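Local coordinates for protein thiol-activated cytolysin (Desulfobulbus propionicus, PDB 6NAL) that belongs to the thiol-activated cytolysins and is a bacterial toxin that probably forms pores in target membranes, at residues F24-I29 with H350-V356; E68-G74 with P116-V121; V452-V457 with S469-D474. All coordinates share one frame; numbering follows the deposited sequence.

Overall arrangement
The three contacts lie far apart along an elongated toxin chain; the centres of interactions 2 and 3 are 72 Å apart, on opposite sides of the chain's centre. Interactions 1 and 3 reach neighbouring strands of one sheet, 349-372 and 454-462. Interaction 2, aromatic and apolar packing around a helix start, is the most buried, with five of nine touching residues buried; interactions 1 and 3 have three each and lie nearer the surface. Interaction 1 attaches an irregular segment to a strand through waters, one direct backbone bond, and bonds to a threonine and a glutamate side chain. Interaction 3, antiparallel pairing with a salt bridge between a buried arginine and the exposed, poorly ordered C-terminal aspartate, packs against the second sheet of the C-terminal beta sandwich.

Interaction 1 (F24-I29 with H350-V356); sequences FNGTSI and HGTTEYV
Phe-24 lies against the backbone of Gly-351, its CB 3.7 Å from Gly-351 CA. Glycine suits that position because no side chain stands between the strand and the benzyl group. With CG anti to the backbone N (chi1 -173°), the ring turns alongside the strand, and its CD2 edge meets Thr-352 O at 3.6 Å. The backbones here are joined through water: one molecule links Phe-24 O to Thr-352 N, a second Phe-24 N to His-350 O, and a third Gly-26 N to Thr-352 O.

At Gly-26 the gap narrows, and Gly-26 CA comes within 3.3 Å of Thr-352 O in a CA-H...O contact that needs a residue without a side chain. Thr-27 is gripped directly. Its N donates to Thr-353 OG1 at 3.1 Å in a distinctly bent bond, while its O accepts from Glu-354 N, also at 3.1 Å. The hydroxyl of Thr-27 is instead engaged by Asp-155 and Asn-157. Beyond the exposed Ser-28, Glu-354 reaches across with its chain extended past CG, and its OE1 accepts from Ile-29 N at 2.9 Å and a nearly straight 165°. In effect the carboxylate takes the place of a strand carbonyl as acceptor for Ile-29 N; Lys-52 adds a long, weak ion pair. The Ile-29 side chain slides past that of Glu-354, with its CG2 4.4 Å from Val-356 CG2.

Segment 24-29 therefore runs beside strand 349-372 in roughly the same direction without becoming a regular strand. Strand 44-59 pairs with the same strand through Gly-351, Thr-353 and Tyr-355. Helix 156-163 packs on Phe-24 and Thr-353, and Leu-393 and Ile-396 of the second subunit meet Glu-354 and Tyr-355.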
ATOM      1  N   PHE A  24       1.652   1.418  32.434  1.00 45.05           N
ATOM      2  CA  PHE A  24       1.376   0.264  31.593  1.00 47.38           C
ATOM      3  C   PHE A  24       2.683  -0.167  30.952  1.00 46.20           C
ATOM      4  O   PHE A  24       3.480   0.677  30.517  1.00 39.05           O
ATOM      5  CB  PHE A  24       0.332   0.599  30.509  1.00 41.49           C
ATOM      6  CG  PHE A  24      -0.105  -0.583  29.728  1.00 41.24           C
ATOM      7  CD1 PHE A  24      -1.085  -1.440  30.210  1.00 41.70           C
ATOM      8  CD2 PHE A  24       0.492  -0.867  28.494  1.00 36.79           C
ATOM      9  CE1 PHE A  24      -1.482  -2.568  29.460  1.00 50.52           C
ATOM     10  CE2 PHE A  24       0.101  -1.997  27.742  1.00 39.04           C
ATOM     11  CZ  PHE A  24      -0.875  -2.840  28.214  1.00 48.42           C
ATOM     12  N   ASN A  25       2.907  -1.472  30.866  1.00 39.73           N
ATOM     13  CA  ASN A  25       4.033  -1.929  30.073  1.00 57.62           C
ATOM     14  C   ASN A  25       3.594  -2.835  28.935  1.00 53.95           C
ATOM     15  O   ASN A  25       3.073  -3.936  29.166  1.00 51.85           O
ATOM     16  CB  ASN A  25       5.073  -2.659  30.886  1.00 57.47           C
ATOM     17  CG  ASN A  25       6.226  -3.109  30.014  1.00 62.46           C
ATOM     18  OD1 ASN A  25       6.867  -2.306  29.275  1.00 67.45           O
ATOM     19  ND2 ASN A  25       6.454  -4.420  30.029  1.00 58.47           N
ATOM     20  N   GLY A  26       3.841  -2.378  27.708  1.00 50.21           N
ATOM     21  CA  GLY A  26       3.444  -3.116  26.543  1.00 43.68           C
ATOM     22  C   GLY A  26       4.615  -3.874  25.972  1.00 46.01           C
ATOM     23  O   GLY A  26       5.745  -3.768  26.428  1.00 44.75           O
ATOM     24  N   THR A  27       4.290  -4.689  24.982  1.00 42.29           N
ATOM     25  CA  THR A  27       5.291  -5.339  24.170  1.00 41.44           C
ATOM     26  C   THR A  27       6.201  -4.323  23.497  1.00 41.22           C
ATOM     27  O   THR A  27       5.774  -3.270  23.017  1.00 43.05           O
ATOM     28  CB  THR A  27       4.582  -6.185  23.120  1.00 50.13           C
ATOM     29  OG1 THR A  27       3.543  -6.926  23.768  1.00 51.00           O
ATOM     30  CG2 THR A  27       5.525  -7.129  22.405  1.00 51.66           C
ATOM     31  N   SER A  28       7.468  -4.645  23.450  1.00 47.18           N
ATOM     32  CA  SER A  28       8.362  -3.959  22.549  1.00 51.58           C
ATOM     33  C   SER A  28       8.898  -4.943  21.516  1.00 50.20           C
ATOM     34  O   SER A  28       9.166  -6.104  21.813  1.00 50.95           O
ATOM     35  CB  SER A  28       9.502  -3.302  23.299  1.00 59.81           C
ATOM     36  OG  SER A  28      10.633  -3.252  22.437  1.00 80.38           O
ATOM     37  N   ILE A  29       8.991  -4.480  20.289  1.00 57.00           N
ATOM     38  CA  ILE A  29       9.660  -5.190  19.210  1.00 66.44           C
ATOM     39  C   ILE A  29      10.887  -4.355  18.866  1.00 66.66           C
ATOM     40  O   ILE A  29      10.794  -3.130  18.766  1.00 62.66           O
ATOM     41  CB  ILE A  29       8.724  -5.364  17.998  1.00 73.21           C
ATOM     42  CG1 ILE A  29       7.307  -5.732  18.463  1.00 57.01           C
ATOM     43  CG2 ILE A  29       9.307  -6.405  17.057  1.00 77.82           C
ATOM     44  CD1 ILE A  29       7.164  -7.161  18.867  1.00 66.30           C
ATOM     45  N   HIS A 350      -2.536   5.823  30.638  1.00 40.44           N
ATOM     46  CA  HIS A 350      -2.329   5.611  29.213  1.00 49.61           C
ATOM     47  C   HIS A 350      -1.493   4.362  29.024  1.00 48.03           C
ATOM     48  O   HIS A 350      -0.601   4.073  29.825  1.00 58.31           O
ATOM     49  CB  HIS A 350      -1.563   6.804  28.623  1.00 57.87           C
ATOM     50  CG  HIS A 350      -2.049   7.268  27.289  1.00 69.84           C
ATOM     51  ND1 HIS A 350      -3.347   7.698  27.072  1.00 75.16           N
ATOM     52  CD2 HIS A 350      -1.397   7.410  26.105  1.00 59.14           C
ATOM     53  CE1 HIS A 350      -3.479   8.058  25.803  1.00 66.22           C
ATOM     54  NE2 HIS A 350      -2.312   7.896  25.197  1.00 64.96           N
ATOM     55  N   GLY A 351      -1.774   3.624  27.970  1.00 46.62           N
ATOM     56  CA  GLY A 351      -0.970   2.474  27.627  1.00 37.73           C
ATOM     57  C   GLY A 351      -0.487   2.544  26.195  1.00 46.13           C
ATOM     58  O   GLY A 351      -1.159   3.087  25.318  1.00 34.57           O
ATOM     59  N   THR A 352       0.682   1.958  25.967  1.00 34.61           N
ATOM     60  CA  THR A 352       1.232   1.790  24.624  1.00 36.78           C
ATOM     61  C   THR A 352       1.732   0.367  24.483  1.00 37.64           C
ATOM     62  O   THR A 352       2.254  -0.202  25.445  1.00 39.52           O
ATOM     63  CB  THR A 352       2.412   2.725  24.338  1.00 38.44           C
ATOM     64  OG1 THR A 352       1.949   4.072  24.211  1.00 43.97           O
ATOM     65  CG2 THR A 352       3.161   2.296  23.053  1.00 53.33           C
ATOM     66  N   THR A 353       1.609  -0.199  23.287  1.00 32.66           N
ATOM     67  CA  THR A 353       2.124  -1.541  23.034  1.00 34.16           C
ATOM     68  C   THR A 353       2.421  -1.658  21.533  1.00 38.88           C
ATOM     69  O   THR A 353       1.694  -1.107  20.713  1.00 34.65           O
ATOM     70  CB  THR A 353       1.113  -2.593  23.503  1.00 36.65           C
ATOM     71  OG1 THR A 353       1.686  -3.911  23.403  1.00 41.50           O
ATOM     72  CG2 THR A 353      -0.159  -2.486  22.657  1.00 30.64           C
ATOM     73  N   GLU A 354       3.496  -2.356  21.186  1.00 33.48           N
ATOM     74  CA  GLU A 354       3.903  -2.519  19.806  1.00 41.56           C
ATOM     75  C   GLU A 354       3.489  -3.893  19.312  1.00 40.93           C
ATOM     76  O   GLU A 354       3.279  -4.823  20.088  1.00 39.49           O
ATOM     77  CB  GLU A 354       5.404  -2.320  19.643  1.00 35.95           C
ATOM     78  CG  GLU A 354       5.848  -0.957  20.155  1.00 47.24           C
ATOM     79  CD  GLU A 354       7.358  -0.760  20.168  1.00 58.08           C
ATOM     80  OE1 GLU A 354       8.082  -1.777  20.080  1.00 56.82           O
ATOM     81  OE2 GLU A 354       7.809   0.412  20.273  1.00 67.51           O
ATOM     82  N   TYR A 355       3.313  -3.982  18.005  1.00 38.88           N
ATOM     83  CA  TYR A 355       2.912  -5.216  17.371  1.00 35.20           C
ATOM     84  C   TYR A 355       3.380  -5.182  15.923  1.00 34.16           C
ATOM     85  O   TYR A 355       3.735  -4.131  15.384  1.00 34.12           O
ATOM     86  CB  TYR A 355       1.409  -5.438  17.481  1.00 36.58           C
ATOM     87  CG  TYR A 355       0.532  -4.395  16.852  1.00 39.76           C
ATOM     88  CD1 TYR A 355       0.163  -3.258  17.538  1.00 34.67           C
ATOM     89  CD2 TYR A 355      -0.007  -4.605  15.603  1.00 41.90           C
ATOM     90  CE1 TYR A 355      -0.706  -2.316  16.958  1.00 36.74           C
ATOM     91  CE2 TYR A 355      -0.862  -3.698  15.023  1.00 37.57           C
ATOM     92  CZ  TYR A 355      -1.199  -2.544  15.704  1.00 34.70           C
ATOM     93  OH  TYR A 355      -2.030  -1.632  15.103  1.00 52.20           O
ATOM     94  N   VAL A 356       3.383  -6.359  15.312  1.00 37.60           N
ATOM     95  CA  VAL A 356       3.705  -6.536  13.901  1.00 36.69           C
ATOM     96  C   VAL A 356       2.417  -6.755  13.108  1.00 35.65           C
ATOM     97  O   VAL A 356       1.782  -7.808  13.218  1.00 45.17           O
ATOM     98  CB  VAL A 356       4.653  -7.719  13.697  1.00 41.48           C
ATOM     99  CG1 VAL A 356       5.003  -7.826  12.248  1.00 45.70           C
ATOM    100  CG2 VAL A 356       5.892  -7.544  14.527  1.00 42.25           C
TER
HETATM  101  O   HOH W   1       2.909   1.830  27.958  1.00 45.65           O
HETATM  102  O   HOH W   2       1.329   3.878  31.335  1.00 50.21           O
HETATM  103  O   HOH W   3       4.936   0.100  26.999  1.00 48.03           O

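Interaction 2 (E68-G74 with P116-V121); sequences EDVTYPG and PTFANV
At the capped N-terminus of helix 118-133, Phe-118 and Val-121 pack on Tyr-72 and its neighbours in the loop that leads into strand 76-78. Thr-117 is the N-cap: its OG1 accepts from Asn-120 N at 3.1 Å, a role that suits threonine because its short hydroxyl can meet an amide of the first turn.

Tyr-72 carries much of the contact. Its CG sits between the backbone N and the carbonyl carbon (chi1 56°), which lifts the ring toward the helix. One ring face receives Phe-118 N, with CZ of Tyr-72 3.5 Å from that nitrogen, while Phe-118 CB lies off-centre over the ring in a CH-pi contact. The two aromatic rings meet obliquely, planes 44° apart. On another flank Tyr-72 CD2 touches Val-121 CG2 at 3.8 Å. The phenol oxygen lies near Pro-116 O, which approaches the ring edge, and Lys-95 donates to that carbonyl and makes a weaker bond to the phenol oxygen.

Phe-118, its CG anti to the backbone N (chi1 -174°), extends over the backbone of Asp-69 in segment 68-74. Asp-69 CA stands over the centre of this ring, 3.6 Å from its centroid, and Asp-69 CB comes to 3.5 Å from Phe-118 CD2; the carboxylate itself leads away from the helix. Val-121 also meets Pro-73, two compact apolar residues fitted obliquely, with CG1 of Val-121 4.0 Å from CD of Pro-73. Gly-74 has a positive phi that glycine tolerates readily, and its O lies beside Pro-116 CB.

Gly-74 pairs by its backbone with Val-235, and Pro-73 rests on Val-238 and Tyr-240, so the loop packs between the helix start and strand 232-250. A threonine hydroxyl accepting from the amide three residues on is typical of helix N-termini.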
ATOM      1  N   GLU A  68     -12.662  -9.421  43.248  1.00 42.58           N
ATOM      2  CA  GLU A  68     -13.906  -8.661  43.372  1.00 49.04           C
ATOM      3  C   GLU A  68     -14.076  -8.109  44.788  1.00 46.19           C
ATOM      4  O   GLU A  68     -14.548  -6.983  44.969  1.00 42.60           O
ATOM      5  CB  GLU A  68     -15.138  -9.517  43.033  1.00 43.81           C
ATOM      6  CG  GLU A  68     -15.105 -10.313  41.715  1.00 58.16           C
ATOM      7  CD  GLU A  68     -16.526 -10.690  41.193  1.00 67.47           C
ATOM      8  OE1 GLU A  68     -17.528 -10.610  41.982  1.00 66.26           O
ATOM      9  OE2 GLU A  68     -16.616 -11.062  39.986  1.00 56.61           O
ATOM     10  N   ASP A  69     -13.695  -8.885  45.805  1.00 47.13           N
ATOM     11  CA  ASP A  69     -13.854  -8.462  47.204  1.00 40.76           C
ATOM     12  C   ASP A  69     -12.830  -7.427  47.644  1.00 40.20           C
ATOM     13  O   ASP A  69     -12.908  -6.972  48.778  1.00 36.81           O
ATOM     14  CB  ASP A  69     -13.774  -9.663  48.123  1.00 38.06           C
ATOM     15  CG  ASP A  69     -12.361 -10.288  48.162  1.00 58.41           C
ATOM     16  OD1 ASP A  69     -11.485  -9.967  47.297  1.00 54.91           O
ATOM     17  OD2 ASP A  69     -12.141 -11.116  49.071  1.00 55.79           O
ATOM     18  N   VAL A  70     -11.954  -6.969  46.751  1.00 43.40           N
ATOM     19  CA  VAL A  70     -10.956  -5.944  47.041  1.00 46.58           C
ATOM     20  C   VAL A  70     -11.101  -4.710  46.160  1.00 42.61           C
ATOM     21  O   VAL A  70     -10.406  -3.703  46.391  1.00 34.61           O
ATOM     22  CB  VAL A  70      -9.544  -6.550  46.906  1.00 48.71           C
ATOM     23  CG1 VAL A  70      -8.503  -5.527  46.662  1.00 54.94           C
ATOM     24  CG2 VAL A  70      -9.263  -7.366  48.160  1.00 48.56           C
ATOM     25  N   THR A  71     -12.031  -4.719  45.213  1.00 36.29           N
ATOM     26  CA  THR A  71     -12.132  -3.612  44.284  1.00 37.52           C
ATOM     27  C   THR A  71     -13.542  -3.089  44.232  1.00 34.63           C
ATOM     28  O   THR A  71     -14.062  -2.743  43.163  1.00 38.50           O
ATOM     29  CB  THR A  71     -11.721  -4.010  42.874  1.00 38.71           C
ATOM     30  OG1 THR A  71     -12.511  -5.124  42.471  1.00 42.53           O
ATOM     31  CG2 THR A  71     -10.322  -4.401  42.792  1.00 31.96           C
ATOM     32  N   TYR A  72     -14.188  -3.086  45.343  1.00 34.14           N
ATOM     33  CA  TYR A  72     -15.542  -2.574  45.478  1.00 29.25           C
ATOM     34  C   TYR A  72     -15.512  -1.073  45.727  1.00 31.20           C
ATOM     35  O   TYR A  72     -14.483  -0.493  46.138  1.00 33.12           O
ATOM     36  CB  TYR A  72     -16.276  -3.294  46.634  1.00 39.11           C
ATOM     37  CG  TYR A  72     -15.513  -3.193  47.957  1.00 35.85           C
ATOM     38  CD1 TYR A  72     -14.509  -4.104  48.275  1.00 35.95           C
ATOM     39  CD2 TYR A  72     -15.748  -2.154  48.851  1.00 38.03           C
ATOM     40  CE1 TYR A  72     -13.777  -4.008  49.473  1.00 40.90           C
ATOM     41  CE2 TYR A  72     -15.006  -2.036  50.016  1.00 39.46           C
ATOM     42  CZ  TYR A  72     -14.026  -2.974  50.312  1.00 38.27           C
ATOM     43  OH  TYR A  72     -13.294  -2.909  51.450  1.00 40.11           O
ATOM     44  N   PRO A  73     -16.634  -0.412  45.502  1.00 27.41           N
ATOM     45  CA  PRO A  73     -16.657   1.039  45.672  1.00 29.41           C
ATOM     46  C   PRO A  73     -16.300   1.399  47.100  1.00 33.26           C
ATOM     47  O   PRO A  73     -16.878   0.871  48.048  1.00 34.57           O
ATOM     48  CB  PRO A  73     -18.106   1.430  45.323  1.00 29.69           C
ATOM     49  CG  PRO A  73     -18.616   0.313  44.520  1.00 28.93           C
ATOM     50  CD  PRO A  73     -17.856  -0.944  44.879  1.00 24.03           C
ATOM     51  N   GLY A  74     -15.366   2.329  47.250  1.00 36.83           N
ATOM     52  CA  GLY A  74     -14.893   2.722  48.550  1.00 33.47           C
ATOM     53  C   GLY A  74     -13.806   1.847  49.129  1.00 36.22           C
ATOM     54  O   GLY A  74     -13.380   2.089  50.273  1.00 36.45           O
ATOM     55  N   PRO A 116     -16.767   1.356  54.527  1.00 48.77           N
ATOM     56  CA  PRO A 116     -16.542   0.620  53.277  1.00 45.53           C
ATOM     57  C   PRO A 116     -15.892  -0.725  53.499  1.00 46.28           C
ATOM     58  O   PRO A 116     -14.667  -0.851  53.577  1.00 53.89           O
ATOM     59  CB  PRO A 116     -15.611   1.531  52.474  1.00 53.84           C
ATOM     60  CG  PRO A 116     -15.678   2.874  53.142  1.00 52.90           C
ATOM     61  CD  PRO A 116     -15.924   2.561  54.599  1.00 55.36           C
ATOM     62  N   THR A 117     -16.719  -1.745  53.596  1.00 44.04           N
ATOM     63  CA  THR A 117     -16.256  -3.131  53.581  1.00 47.40           C
ATOM     64  C   THR A 117     -17.065  -3.887  52.533  1.00 41.40           C
ATOM     65  O   THR A 117     -18.167  -3.473  52.136  1.00 36.52           O
ATOM     66  CB  THR A 117     -16.395  -3.814  54.928  1.00 49.12           C
ATOM     67  OG1 THR A 117     -17.777  -4.118  55.110  1.00 57.55           O
ATOM     68  CG2 THR A 117     -15.907  -2.824  56.065  1.00 52.32           C
ATOM     69  N   PHE A 118     -16.421  -4.889  51.946  1.00 39.35           N
ATOM     70  CA  PHE A 118     -17.081  -5.661  50.904  1.00 41.22           C
ATOM     71  C   PHE A 118     -18.474  -6.113  51.336  1.00 46.09           C
ATOM     72  O   PHE A 118     -19.448  -5.974  50.592  1.00 48.59           O
ATOM     73  CB  PHE A 118     -16.214  -6.857  50.533  1.00 39.66           C
ATOM     74  CG  PHE A 118     -16.744  -7.634  49.350  1.00 48.03           C
ATOM     75  CD1 PHE A 118     -17.095  -6.989  48.161  1.00 52.19           C
ATOM     76  CD2 PHE A 118     -16.910  -8.989  49.418  1.00 48.05           C
ATOM     77  CE1 PHE A 118     -17.603  -7.698  47.066  1.00 46.43           C
ATOM     78  CE2 PHE A 118     -17.419  -9.690  48.337  1.00 61.89           C
ATOM     79  CZ  PHE A 118     -17.768  -9.036  47.159  1.00 53.46           C
ATOM     80  N   ALA A 119     -18.589  -6.661  52.545  1.00 54.85           N
ATOM     81  CA  ALA A 119     -19.885  -7.185  52.967  1.00 54.48           C
ATOM     82  C   ALA A 119     -20.886  -6.055  53.166  1.00 49.15           C
ATOM     83  O   ALA A 119     -22.066  -6.188  52.828  1.00 52.35           O
ATOM     84  CB  ALA A 119     -19.730  -8.015  54.234  1.00 47.96           C
ATOM     85  N   ASN A 120     -20.426  -4.920  53.680  1.00 46.55           N
ATOM     86  CA  ASN A 120     -21.310  -3.768  53.831  1.00 45.87           C
ATOM     87  C   ASN A 120     -21.655  -3.120  52.486  1.00 49.21           C
ATOM     88  O   ASN A 120     -22.822  -2.763  52.239  1.00 47.89           O
ATOM     89  CB  ASN A 120     -20.655  -2.768  54.786  1.00 53.92           C
ATOM     90  CG  ASN A 120     -20.729  -3.225  56.256  1.00 55.18           C
ATOM     91  OD1 ASN A 120     -21.426  -4.190  56.591  1.00 61.10           O
ATOM     92  ND2 ASN A 120     -20.017  -2.526  57.125  1.00 50.45           N
ATOM     93  N   VAL A 121     -20.672  -2.948  51.596  1.00 44.03           N
ATOM     94  CA  VAL A 121     -21.020  -2.304  50.348  1.00 38.51           C
ATOM     95  C   VAL A 121     -21.927  -3.223  49.563  1.00 43.47           C
ATOM     96  O   VAL A 121     -22.888  -2.773  48.957  1.00 38.07           O
ATOM     97  CB  VAL A 121     -19.787  -1.925  49.522  1.00 53.61           C
ATOM     98  CG1 VAL A 121     -20.164  -1.379  48.171  1.00 47.68           C
ATOM     99  CG2 VAL A 121     -18.991  -0.810  50.294  1.00 52.22           C
TER

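Interaction 3 (V452-V457 with S469-D474); sequences VPLRTV and SMTPAD
Arg-455 and selenomethionine Met-470 cross obliquely on one face of an antiparallel hairpin, with CD of Arg-455 3.9 Å from SE of Met-470. Val-457 emerges on that face too, its CG1 4.0 Å from Met-470 CG. Val-457 and Met-470 form a non-hydrogen-bonded pair, and they lie side by side because directly paired residues point to the same face of the sheet. Arginine suits its place because its long aliphatic part packs here before the charge reaches the hairpin's end.

The chain of Arg-455 starts extended, with CG anti to the backbone N (chi1 -172°), and then bends at chi3, which carries the guanidinium toward the C-terminus. Its NH2 forms a salt bridge with OD2 of the last residue, Asp-474. The carboxylate oxygen lies near the guanidinium plane, but the two flat groups stand almost perpendicular, 83° apart, and OD2 is approached from above the carboxylate plane. Asp-474 is poorly ordered and the bond is unusually short, so its exact geometry is doubtful. The same NH2 also donates to Ala-450 O. Pro-472, after a cis peptide bond, lies over the rim of one guanidinium face; CD of Pro-472 touches Val-452 CG2 at 4.0 Å, the two side chains sliding past each other.

Thr-456 and Thr-471 form the hydrogen-bonded pair, their side chains on the reverse face; Thr-456 N donates to Thr-471 O at 2.8 Å and Thr-471 N returns the bond to Thr-456 O at 2.9 Å.

Strand 454-462 runs antiparallel to strand 465-471 and, on its other edge, parallel to strand 349-372. Met-470 and Arg-455 pack on strand 440-449, and Arg-455 and Val-457 touch Ile-427 of strand 422-432, so this face looks into the beta sandwich, toward its second sheet.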
ATOM      1  N   VAL A 452      -6.077  -8.889 -15.916  1.00 55.61           N
ATOM      2  CA  VAL A 452      -7.456  -9.238 -15.597  1.00 47.76           C
ATOM      3  C   VAL A 452      -7.605 -10.724 -15.896  1.00 49.18           C
ATOM      4  O   VAL A 452      -6.706 -11.338 -16.495  1.00 50.89           O
ATOM      5  CB  VAL A 452      -8.424  -8.374 -16.409  1.00 48.72           C
ATOM      6  CG1 VAL A 452      -8.138  -6.864 -16.163  1.00 43.73           C
ATOM      7  CG2 VAL A 452      -8.306  -8.703 -17.881  1.00 49.02           C
ATOM      8  N   PRO A 453      -8.691 -11.356 -15.504  1.00 49.10           N
ATOM      9  CA  PRO A 453      -8.751 -12.816 -15.694  1.00 53.99           C
ATOM     10  C   PRO A 453      -8.742 -13.253 -17.148  1.00 48.01           C
ATOM     11  O   PRO A 453      -8.048 -14.222 -17.506  1.00 41.81           O
ATOM     12  CB  PRO A 453     -10.042 -13.195 -14.962  1.00 55.67           C
ATOM     13  CG  PRO A 453     -10.108 -12.166 -13.811  1.00 53.70           C
ATOM     14  CD  PRO A 453      -9.639 -10.874 -14.484  1.00 50.86           C
ATOM     15  N   LEU A 454      -9.469 -12.559 -18.015  1.00 46.77           N
ATOM     16  CA  LEU A 454      -9.432 -12.900 -19.430  1.00 47.26           C
ATOM     17  C   LEU A 454      -9.437 -11.637 -20.265  1.00 39.92           C
ATOM     18  O   LEU A 454     -10.396 -10.867 -20.211  1.00 49.36           O
ATOM     19  CB  LEU A 454     -10.612 -13.780 -19.820  1.00 45.80           C
ATOM     20  CG  LEU A 454     -10.552 -14.180 -21.305  1.00 59.99           C
ATOM     21  CD1 LEU A 454      -9.508 -15.264 -21.549  1.00 55.21           C
ATOM     22  CD2 LEU A 454     -11.910 -14.639 -21.777  1.00 62.59           C
ATOM     23  N   ARG A 455      -8.380 -11.443 -21.050  1.00 38.86           N
ATOM     24  CA  ARG A 455      -8.295 -10.350 -22.003  1.00 40.44           C
ATOM     25  C   ARG A 455      -8.207 -10.968 -23.391  1.00 35.88           C
ATOM     26  O   ARG A 455      -7.363 -11.839 -23.632  1.00 43.46           O
ATOM     27  CB  ARG A 455      -7.091  -9.456 -21.714  1.00 44.70           C
ATOM     28  CG  ARG A 455      -7.087  -8.212 -22.575  1.00 44.86           C
ATOM     29  CD  ARG A 455      -5.973  -7.274 -22.279  1.00 45.86           C
ATOM     30  NE  ARG A 455      -6.003  -6.773 -20.907  1.00 47.40           N
ATOM     31  CZ  ARG A 455      -6.682  -5.707 -20.526  1.00 47.46           C
ATOM     32  NH1 ARG A 455      -7.427  -5.064 -21.404  1.00 57.09           N
ATOM     33  NH2 ARG A 455      -6.643  -5.309 -19.266  1.00 53.69           N
ATOM     34  N   THR A 456      -9.080 -10.530 -24.295  1.00 40.53           N
ATOM     35  CA  THR A 456      -9.159 -11.068 -25.649  1.00 41.50           C
ATOM     36  C   THR A 456      -8.908  -9.939 -26.625  1.00 38.16           C
ATOM     37  O   THR A 456      -9.521  -8.880 -26.506  1.00 47.56           O
ATOM     38  CB  THR A 456     -10.532 -11.671 -25.926  1.00 42.22           C
ATOM     39  OG1 THR A 456     -10.799 -12.723 -25.003  1.00 48.88           O
ATOM     40  CG2 THR A 456     -10.594 -12.262 -27.302  1.00 47.44           C
ATOM     41  N   VAL A 457      -8.005 -10.137 -27.574  1.00 40.82           N
ATOM     42  CA  VAL A 457      -7.830  -9.171 -28.651  1.00 40.23           C
ATOM     43  C   VAL A 457      -8.074  -9.889 -29.964  1.00 42.34           C
ATOM     44  O   VAL A 457      -7.399 -10.880 -30.269  1.00 46.45           O
ATOM     45  CB  VAL A 457      -6.453  -8.479 -28.626  1.00 45.00           C
ATOM     46  CG1 VAL A 457      -6.072  -8.068 -27.211  1.00 44.73           C
ATOM     47  CG2 VAL A 457      -5.388  -9.306 -29.192  1.00 47.25           C
ATOM     48  N   SER A 469     -10.644  -5.321 -31.769  1.00 43.70           N
ATOM     49  CA  SER A 469     -11.512  -5.259 -30.614  1.00 50.01           C
ATOM     50  C   SER A 469     -10.759  -5.940 -29.495  1.00 40.06           C
ATOM     51  O   SER A 469     -10.133  -6.992 -29.694  1.00 40.12           O
ATOM     52  CB  SER A 469     -12.865  -5.930 -30.858  1.00 48.76           C
ATOM     53  OG  SER A 469     -12.839  -7.274 -30.400  1.00 60.83           O
HETATM   54  N   MSE A 470     -10.778  -5.292 -28.345  1.00 42.91           N
HETATM   55  CA  MSE A 470     -10.172  -5.835 -27.152  1.00 46.13           C
HETATM   56  C   MSE A 470     -11.258  -5.902 -26.083  1.00 38.38           C
HETATM   57  O   MSE A 470     -12.047  -4.977 -25.969  1.00 47.94           O
HETATM   58  CB  MSE A 470      -9.028  -4.982 -26.673  1.00 44.36           C
HETATM   59  CG  MSE A 470      -8.476  -5.511 -25.382  1.00 46.56           C
HETATM   60 SE   MSE A 470      -6.855  -4.609 -24.987  0.59 56.00          SE
HETATM   61  CE  MSE A 470      -7.545  -2.915 -24.337  1.00 59.55           C
ATOM     62  N   THR A 471     -11.278  -6.974 -25.309  1.00 45.43           N
ATOM     63  CA  THR A 471     -12.246  -7.184 -24.246  1.00 50.35           C
ATOM     64  C   THR A 471     -11.472  -7.633 -23.020  1.00 46.50           C
ATOM     65  O   THR A 471     -10.799  -8.687 -23.071  1.00 59.38           O
ATOM     66  CB  THR A 471     -13.265  -8.231 -24.660  1.00 50.57           C
ATOM     67  OG1 THR A 471     -13.945  -7.794 -25.847  1.00 55.28           O
ATOM     68  CG2 THR A 471     -14.214  -8.449 -23.575  1.00 45.16           C
ATOM     69  N   PRO A 472     -11.552  -6.907 -21.898  1.00 54.02           N
ATOM     70  CA  PRO A 472     -12.286  -5.652 -21.674  1.00 55.36           C
ATOM     71  C   PRO A 472     -11.596  -4.510 -22.387  1.00 61.21           C
ATOM     72  O   PRO A 472     -10.391  -4.579 -22.572  1.00 62.90           O
ATOM     73  CB  PRO A 472     -12.245  -5.478 -20.150  1.00 60.89           C
ATOM     74  CG  PRO A 472     -11.074  -6.265 -19.697  1.00 61.94           C
ATOM     75  CD  PRO A 472     -10.945  -7.421 -20.660  1.00 55.76           C
ATOM     76  N   ALA A 473     -12.338  -3.491 -22.811  1.00 65.68           N
ATOM     77  CA  ALA A 473     -11.742  -2.349 -23.506  1.00 73.18           C
ATOM     78  C   ALA A 473     -11.238  -1.347 -22.466  1.00 87.19           C
ATOM     79  O   ALA A 473     -11.808  -0.280 -22.238  1.00 97.46           O
ATOM     80  CB  ALA A 473     -12.744  -1.724 -24.467  1.00 71.80           C
ATOM     81  N   ASP A 474     -10.147  -1.734 -21.814  1.00 88.30           N
ATOM     82  CA  ASP A 474      -9.490  -0.900 -20.812  1.00 90.18           C
ATOM     83  C   ASP A 474      -8.934   0.356 -21.464  1.00 95.22           C
ATOM     84  O   ASP A 474      -9.664   1.321 -21.696  1.00 99.03           O
ATOM     85  CB  ASP A 474      -8.379  -1.691 -20.106  1.00 81.40           C
ATOM     86  CG  ASP A 474      -8.936  -2.792 -19.216  1.00 82.63           C
ATOM     87  OD1 ASP A 474     -10.173  -3.005 -19.259  1.00 85.60           O
ATOM     88  OD2 ASP A 474      -8.161  -3.435 -18.468  1.00 80.86           O
TER